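Local atomic coordinates of putative surface-anchored fimbrial subunit (Corynebacterium diphtheriae, PDB entry 3HR6), a protein that forms the shaft of a surface pilus as its major pilin, built of tandem Ig-like modules stabilised by isopeptide and disulfide bonds. Residues V34-V44 / L98-E109. Residues are numbered along the deposited sequence; the frame is centred on the assembly and turned at random.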
ATOM      1  N   VAL A  34       0.184 -12.739  20.574  1.00 12.85           N
ATOM      2  CA  VAL A  34       0.600 -11.702  19.648  1.00 12.41           C
ATOM      3  C   VAL A  34       0.717 -10.386  20.407  1.00 12.50           C
ATOM      4  O   VAL A  34      -0.122 -10.053  21.256  1.00 12.75           O
ATOM      5  CB  VAL A  34      -0.421 -11.583  18.505  1.00 12.89           C
ATOM      6  CG1 VAL A  34      -0.068 -10.435  17.514  1.00 11.81           C
ATOM      7  CG2 VAL A  34      -0.557 -12.938  17.768  1.00 13.38           C
ATOM      8  N   ASP A  35       1.786  -9.643  20.143  1.00 13.18           N
ATOM      9  CA  ASP A  35       1.917  -8.319  20.730  1.00 13.89           C
ATOM     10  C   ASP A  35       1.313  -7.246  19.843  1.00 14.21           C
ATOM     11  O   ASP A  35       1.068  -7.465  18.672  1.00 14.54           O
ATOM     12  CB  ASP A  35       3.388  -8.042  21.062  1.00 15.34           C
ATOM     13  CG  ASP A  35       3.854  -8.830  22.257  1.00 17.49           C
ATOM     14  OD1 ASP A  35       3.034  -9.167  23.142  1.00 19.79           O
ATOM     15  OD2 ASP A  35       5.054  -9.105  22.337  1.00 28.22           O
ATOM     16  N   GLY A  36       1.012  -6.102  20.463  1.00 13.51           N
ATOM     17  CA  GLY A  36       0.490  -4.952  19.758  1.00 12.91           C
ATOM     18  C   GLY A  36      -0.982  -5.046  19.439  1.00 13.47           C
ATOM     19  O   GLY A  36      -1.482  -4.283  18.633  1.00 13.34           O
ATOM     20  N   MET A  37      -1.675  -6.021  20.047  1.00 12.48           N
ATOM     21  CA  MET A  37      -3.101  -6.173  19.807  1.00 12.55           C
ATOM     22  C   MET A  37      -3.816  -5.285  20.804  1.00 11.94           C
ATOM     23  O   MET A  37      -3.511  -5.314  21.990  1.00 12.01           O
ATOM     24  CB  MET A  37      -3.520  -7.636  19.920  1.00 12.54           C
ATOM     25  CG  MET A  37      -2.871  -8.522  18.879  1.00 14.13           C
ATOM     26  SD  MET A  37      -3.492  -8.219  17.229  1.00 14.92           S
ATOM     27  CE  MET A  37      -2.172  -7.260  16.449  1.00 12.71           C
ATOM     28  N   SER A  38      -4.779  -4.508  20.306  1.00 12.04           N
ATOM     29  CA  SER A  38      -5.375  -3.422  21.066  1.00 12.40           C
ATOM     30  C   SER A  38      -6.742  -3.831  21.576  1.00 12.15           C
ATOM     31  O   SER A  38      -7.583  -4.295  20.816  1.00 12.53           O
ATOM     32  CB  SER A  38      -5.496  -2.182  20.175  1.00 11.99           C
ATOM     33  OG  SER A  38      -6.191  -1.168  20.881  1.00 11.72           O
ATOM     34  N   PHE A  39      -6.948  -3.663  22.879  1.00 12.02           N
ATOM     35  CA  PHE A  39      -8.169  -4.013  23.526  1.00 11.55           C
ATOM     36  C   PHE A  39      -8.665  -2.886  24.378  1.00 11.33           C
ATOM     37  O   PHE A  39      -7.884  -2.223  25.045  1.00 11.44           O
ATOM     38  CB  PHE A  39      -7.955  -5.219  24.427  1.00 11.56           C
ATOM     39  CG  PHE A  39      -7.667  -6.471  23.678  1.00  9.97           C
ATOM     40  CD1 PHE A  39      -8.696  -7.333  23.296  1.00  8.76           C
ATOM     41  CD2 PHE A  39      -6.369  -6.807  23.379  1.00  9.82           C
ATOM     42  CE1 PHE A  39      -8.421  -8.490  22.585  1.00 10.33           C
ATOM     43  CE2 PHE A  39      -6.085  -7.944  22.689  1.00 10.26           C
ATOM     44  CZ  PHE A  39      -7.118  -8.804  22.287  1.00  8.91           C
ATOM     45  N   THR A  40      -9.977  -2.706  24.372  1.00 11.18           N
ATOM     46  CA  THR A  40     -10.626  -1.846  25.331  1.00 11.34           C
ATOM     47  C   THR A  40     -11.423  -2.714  26.325  1.00 11.41           C
ATOM     48  O   THR A  40     -12.169  -3.633  25.936  1.00 11.07           O
ATOM     49  CB  THR A  40     -11.514  -0.817  24.625  1.00 11.35           C
ATOM     50  OG1 THR A  40     -10.702  -0.039  23.740  1.00 12.43           O
ATOM     51  CG2 THR A  40     -12.195   0.109  25.624  1.00 11.55           C
ATOM     52  N   LEU A  41     -11.231  -2.415  27.608  1.00 11.31           N
ATOM     53  CA  LEU A  41     -12.017  -2.983  28.681  1.00 11.50           C
ATOM     54  C   LEU A  41     -13.167  -2.039  29.037  1.00 11.39           C
ATOM     55  O   LEU A  41     -12.953  -0.858  29.270  1.00 12.22           O
ATOM     56  CB  LEU A  41     -11.134  -3.249  29.905  1.00 11.50           C
ATOM     57  CG  LEU A  41     -11.798  -4.048  31.033  1.00 11.90           C
ATOM     58  CD1 LEU A  41     -12.001  -5.534  30.647  1.00 11.92           C
ATOM     59  CD2 LEU A  41     -10.988  -3.916  32.327  1.00 14.27           C
ATOM     60  N   TYR A  42     -14.385  -2.570  29.037  1.00 11.73           N
ATOM     61  CA  TYR A  42     -15.586  -1.886  29.515  1.00 12.02           C
ATOM     62  C   TYR A  42     -16.176  -2.614  30.705  1.00 12.30           C
ATOM     63  O   TYR A  42     -16.156  -3.861  30.754  1.00 12.82           O
ATOM     64  CB  TYR A  42     -16.670  -1.893  28.436  1.00 11.92           C
ATOM     65  CG  TYR A  42     -16.314  -1.126  27.180  1.00 12.24           C
ATOM     66  CD1 TYR A  42     -16.616   0.231  27.088  1.00 12.13           C
ATOM     67  CD2 TYR A  42     -15.713  -1.744  26.094  1.00 10.33           C
ATOM     68  CE1 TYR A  42     -16.318   0.951  25.972  1.00 13.80           C
ATOM     69  CE2 TYR A  42     -15.419  -1.038  24.949  1.00 11.93           C
ATOM     70  CZ  TYR A  42     -15.713   0.333  24.907  1.00 11.66           C
ATOM     71  OH  TYR A  42     -15.440   1.085  23.805  1.00 14.19           O
ATOM     72  N   ARG A  43     -16.753  -1.854  31.630  1.00 13.42           N
ATOM     73  CA  ARG A  43     -17.568  -2.422  32.715  1.00 14.38           C
ATOM     74  C   ARG A  43     -19.027  -2.516  32.261  1.00 14.67           C
ATOM     75  O   ARG A  43     -19.537  -1.586  31.642  1.00 15.11           O
ATOM     76  CB  ARG A  43     -17.481  -1.569  33.976  1.00 14.58           C
ATOM     77  CG  ARG A  43     -18.339  -2.108  35.141  1.00 16.50           C
ATOM     78  CD  ARG A  43     -17.968  -1.487  36.481  1.00 20.14           C
ATOM     79  NE  ARG A  43     -16.518  -1.517  36.681  1.00 23.79           N
ATOM     80  CZ  ARG A  43     -15.696  -0.461  36.646  1.00 28.47           C
ATOM     81  NH1 ARG A  43     -16.150   0.779  36.438  1.00 29.10           N
ATOM     82  NH2 ARG A  43     -14.386  -0.654  36.824  1.00 30.22           N
ATOM     83  N   VAL A  44     -19.671  -3.649  32.517  1.00 15.20           N
ATOM     84  CA  VAL A  44     -21.096  -3.788  32.214  1.00 15.19           C
ATOM     85  C   VAL A  44     -21.898  -3.111  33.314  1.00 16.21           C
ATOM     86  O   VAL A  44     -21.856  -3.515  34.480  1.00 15.77           O
ATOM     87  CB  VAL A  44     -21.516  -5.240  32.030  1.00 15.16           C
ATOM     88  CG1 VAL A  44     -22.999  -5.340  31.691  1.00 14.27           C
ATOM     89  CG2 VAL A  44     -20.693  -5.867  30.924  1.00 12.80           C
ATOM     90  N   LEU A  98     -18.936  -7.380  36.120  1.00 12.62           N
ATOM     91  CA  LEU A  98     -18.958  -8.034  34.808  1.00 12.93           C
ATOM     92  C   LEU A  98     -18.284  -7.097  33.818  1.00 12.21           C
ATOM     93  O   LEU A  98     -18.610  -5.902  33.761  1.00 11.92           O
ATOM     94  CB  LEU A  98     -20.397  -8.339  34.343  1.00 13.35           C
ATOM     95  CG  LEU A  98     -20.572  -9.144  33.035  1.00 14.03           C
ATOM     96  CD1 LEU A  98     -19.967 -10.528  33.154  1.00 13.01           C
ATOM     97  CD2 LEU A  98     -22.060  -9.250  32.634  1.00 15.14           C
ATOM     98  N   TYR A  99     -17.320  -7.622  33.059  1.00 11.75           N
ATOM     99  CA  TYR A  99     -16.605  -6.809  32.088  1.00 11.84           C
ATOM    100  C   TYR A  99     -16.832  -7.254  30.660  1.00 11.29           C
ATOM    101  O   TYR A  99     -17.221  -8.381  30.386  1.00 11.93           O
ATOM    102  CB  TYR A  99     -15.104  -6.777  32.396  1.00 11.39           C
ATOM    103  CG  TYR A  99     -14.797  -5.990  33.657  1.00 11.38           C
ATOM    104  CD1 TYR A  99     -14.572  -4.623  33.607  1.00 11.03           C
ATOM    105  CD2 TYR A  99     -14.746  -6.619  34.911  1.00 11.22           C
ATOM    106  CE1 TYR A  99     -14.303  -3.894  34.752  1.00 11.63           C
ATOM    107  CE2 TYR A  99     -14.466  -5.885  36.073  1.00 11.48           C
ATOM    108  CZ  TYR A  99     -14.237  -4.531  35.979  1.00 11.14           C
ATOM    109  OH  TYR A  99     -13.982  -3.762  37.109  1.00 15.31           O
ATOM    110  N   LEU A 100     -16.597  -6.339  29.743  1.00 11.52           N
ATOM    111  CA  LEU A 100     -16.663  -6.634  28.329  1.00 11.56           C
ATOM    112  C   LEU A 100     -15.330  -6.225  27.710  1.00 11.73           C
ATOM    113  O   LEU A 100     -14.862  -5.094  27.894  1.00 11.11           O
ATOM    114  CB  LEU A 100     -17.853  -5.905  27.680  1.00 11.99           C
ATOM    115  CG  LEU A 100     -17.975  -6.112  26.172  1.00 11.15           C
ATOM    116  CD1 LEU A 100     -18.688  -7.405  25.876  1.00 12.02           C
ATOM    117  CD2 LEU A 100     -18.699  -4.894  25.525  1.00 14.77           C
ATOM    118  N   VAL A 101     -14.684  -7.185  27.041  1.00 11.56           N
ATOM    119  CA  VAL A 101     -13.396  -6.969  26.412  1.00 11.32           C
ATOM    120  C   VAL A 101     -13.621  -6.820  24.913  1.00 10.51           C
ATOM    121  O   VAL A 101     -14.179  -7.719  24.270  1.00 11.57           O
ATOM    122  CB  VAL A 101     -12.412  -8.153  26.695  1.00 10.89           C
ATOM    123  CG1 VAL A 101     -11.156  -8.053  25.831  1.00 12.11           C
ATOM    124  CG2 VAL A 101     -12.062  -8.218  28.187  1.00 10.86           C
ATOM    125  N   VAL A 102     -13.180  -5.704  24.359  1.00 10.28           N
ATOM    126  CA  VAL A 102     -13.384  -5.418  22.936  1.00 11.01           C
ATOM    127  C   VAL A 102     -12.034  -5.279  22.254  1.00 10.72           C
ATOM    128  O   VAL A 102     -11.306  -4.335  22.506  1.00 12.11           O
ATOM    129  CB  VAL A 102     -14.222  -4.136  22.703  1.00 11.03           C
ATOM    130  CG1 VAL A 102     -14.359  -3.832  21.198  1.00 12.45           C
ATOM    131  CG2 VAL A 102     -15.600  -4.282  23.329  1.00 10.72           C
ATOM    132  N   GLN A 103     -11.682  -6.203  21.376  1.00 11.35           N
ATOM    133  CA  GLN A 103     -10.511  -5.971  20.530  1.00 11.37           C
ATOM    134  C   GLN A 103     -10.818  -4.866  19.524  1.00 12.39           C
ATOM    135  O   GLN A 103     -11.894  -4.835  18.936  1.00 13.04           O
ATOM    136  CB  GLN A 103     -10.055  -7.202  19.757  1.00 11.53           C
ATOM    137  CG  GLN A 103      -8.680  -6.961  19.143  1.00 12.55           C
ATOM    138  CD  GLN A 103      -8.021  -8.191  18.541  1.00 13.11           C
ATOM    139  OE1 GLN A 103      -8.571  -9.307  18.553  1.00 14.53           O
ATOM    140  NE2 GLN A 103      -6.807  -7.996  18.014  1.00 13.04           N
ATOM    141  N   GLU A 104      -9.840  -3.999  19.316  1.00 12.37           N
ATOM    142  CA  GLU A 104     -10.004  -2.814  18.486  1.00 12.23           C
ATOM    143  C   GLU A 104      -9.249  -2.988  17.177  1.00 12.60           C
ATOM    144  O   GLU A 104      -8.422  -3.873  17.018  1.00 12.35           O
ATOM    145  CB  GLU A 104      -9.450  -1.622  19.212  1.00 11.18           C
ATOM    146  CG  GLU A 104     -10.113  -1.349  20.572  1.00 13.54           C
ATOM    147  CD  GLU A 104     -11.490  -0.711  20.485  1.00 17.09           C
ATOM    148  OE1 GLU A 104     -12.147  -0.765  19.431  1.00 16.37           O
ATOM    149  OE2 GLU A 104     -11.925  -0.158  21.512  1.00 17.95           O
ATOM    150  N   LEU A 105      -9.517  -2.070  16.266  1.00 13.07           N
ATOM    151  CA  LEU A 105      -8.958  -2.084  14.928  1.00 14.19           C
ATOM    152  C   LEU A 105      -7.677  -1.258  14.799  1.00 14.56           C
ATOM    153  O   LEU A 105      -7.153  -1.094  13.689  1.00 16.33           O
ATOM    154  CB  LEU A 105     -10.037  -1.587  13.954  1.00 14.23           C
ATOM    155  CG  LEU A 105     -11.201  -2.543  13.704  1.00 15.83           C
ATOM    156  CD1 LEU A 105     -12.267  -1.795  12.863  1.00 18.00           C
ATOM    157  CD2 LEU A 105     -10.757  -3.829  13.020  1.00 16.14           C
ATOM    158  N   ASN A 106      -7.174  -0.730  15.926  1.00 15.13           N
ATOM    159  CA  ASN A 106      -5.974   0.110  15.997  1.00 14.75           C
ATOM    160  C   ASN A 106      -4.726  -0.591  16.637  1.00 14.01           C
ATOM    161  O   ASN A 106      -3.847   0.055  17.263  1.00 14.50           O
ATOM    162  CB  ASN A 106      -6.299   1.407  16.737  1.00 15.18           C
ATOM    163  CG  ASN A 106      -6.517   1.199  18.217  1.00 14.65           C
ATOM    164  OD1 ASN A 106      -6.842   0.093  18.637  1.00 13.94           O
ATOM    165  ND2 ASN A 106      -6.288   2.245  19.031  1.00 15.92           N
ATOM    166  N   GLY A 107      -4.643  -1.914  16.484  1.00 14.01           N
ATOM    167  CA  GLY A 107      -3.441  -2.658  16.893  1.00 14.21           C
ATOM    168  C   GLY A 107      -2.245  -2.294  16.045  1.00 14.13           C
ATOM    169  O   GLY A 107      -2.407  -1.606  15.033  1.00 13.89           O
ATOM    170  N   ALA A 108      -1.074  -2.780  16.443  1.00 15.42           N
ATOM    171  CA  ALA A 108       0.190  -2.511  15.734  1.00 16.88           C
ATOM    172  C   ALA A 108       0.122  -3.049  14.318  1.00 18.30           C
ATOM    173  O   ALA A 108       0.633  -2.442  13.353  1.00 18.72           O
ATOM    174  CB  ALA A 108       1.375  -3.111  16.492  1.00 16.75           C
ATOM    175  N   GLU A 109      -0.531  -4.209  14.187  1.00 17.94           N
ATOM    176  CA  GLU A 109      -0.768  -4.863  12.913  1.00 18.69           C
ATOM    177  C   GLU A 109      -2.268  -5.042  12.740  1.00 17.85           C
ATOM    178  O   GLU A 109      -3.013  -5.259  13.712  1.00 16.48           O
ATOM    179  CB  GLU A 109      -0.127  -6.247  12.862  1.00 18.65           C
ATOM    180  CG  GLU A 109       1.345  -6.334  13.066  1.00 23.07           C
ATOM    181  CD  GLU A 109       1.774  -7.795  13.080  1.00 28.74           C
ATOM    182  OE1 GLU A 109       1.411  -8.527  14.047  1.00 30.32           O
ATOM    183  OE2 GLU A 109       2.429  -8.211  12.091  1.00 30.74           O
TER
HETATM  184  O   HOH W   1       1.324  -6.603  16.191  1.00 16.85           O
HETATM  185  O   HOH W   2      -6.095  -5.128  17.645  1.00 12.09           O
HETATM  186  O   HOH W   3     -14.689  -0.141  21.708  1.00 14.44           O
HETATM  187  O   HOH W   4     -20.532  -5.190  36.163  1.00 17.28           O
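T40 and V102 form one of the hydrogen-bonded pairs that join strands 38-44 and 98-103, antiparallel neighbours in the main sheet of the N-terminal Ig-like module of this pilin. Backbone bonds run both ways between T40 and V102 and between Y42 and L100; single bonds, V44 N to L98 O and E104 N to S38 O, extend the pairing at the ends. Beyond the strands, A108 N gives a straight bond to G36 O (2.7 Å, 164° at the hydrogen).

On the face bearing F39, L41 and R43 the contact is mainly apolar. Q103 CG lies over the F39 ring, 4.1 Å from its centroid, in a CH-pi contact, while Q103 OE1 accepts from S114 N. L41 CD1 touches both V101 CG2 (3.6 Å) and Y99 CB, and V101 CG1 reaches F39 CD1. F39 and Y99 also touch V9 and I7 of strand 5-13.

At the far end, R43 lies alongside Y99, and its NH2 meets Y99 OH (3.1 Å) at the guanidinium edge, with the two planes 75° apart; the same hydroxyl also bonds T95 O.

On the face of T40, Y42, L100 and V102, Y42 CE2 packs on V102 CG2 (3.6 Å). Near residues 104-106, S38 turns OG away from its own nitrogen (chi1 175°) and onto N106 OD1, donating at 2.7 Å; N106 ND2 reaches D291 O. E104, bent at chi2, swings its carboxylate back to T40: OE2 accepts a hydrogen bond from T40 OG1 on its anti lone pair at 2.5 Å, and a water links OE2 to Y42 OH.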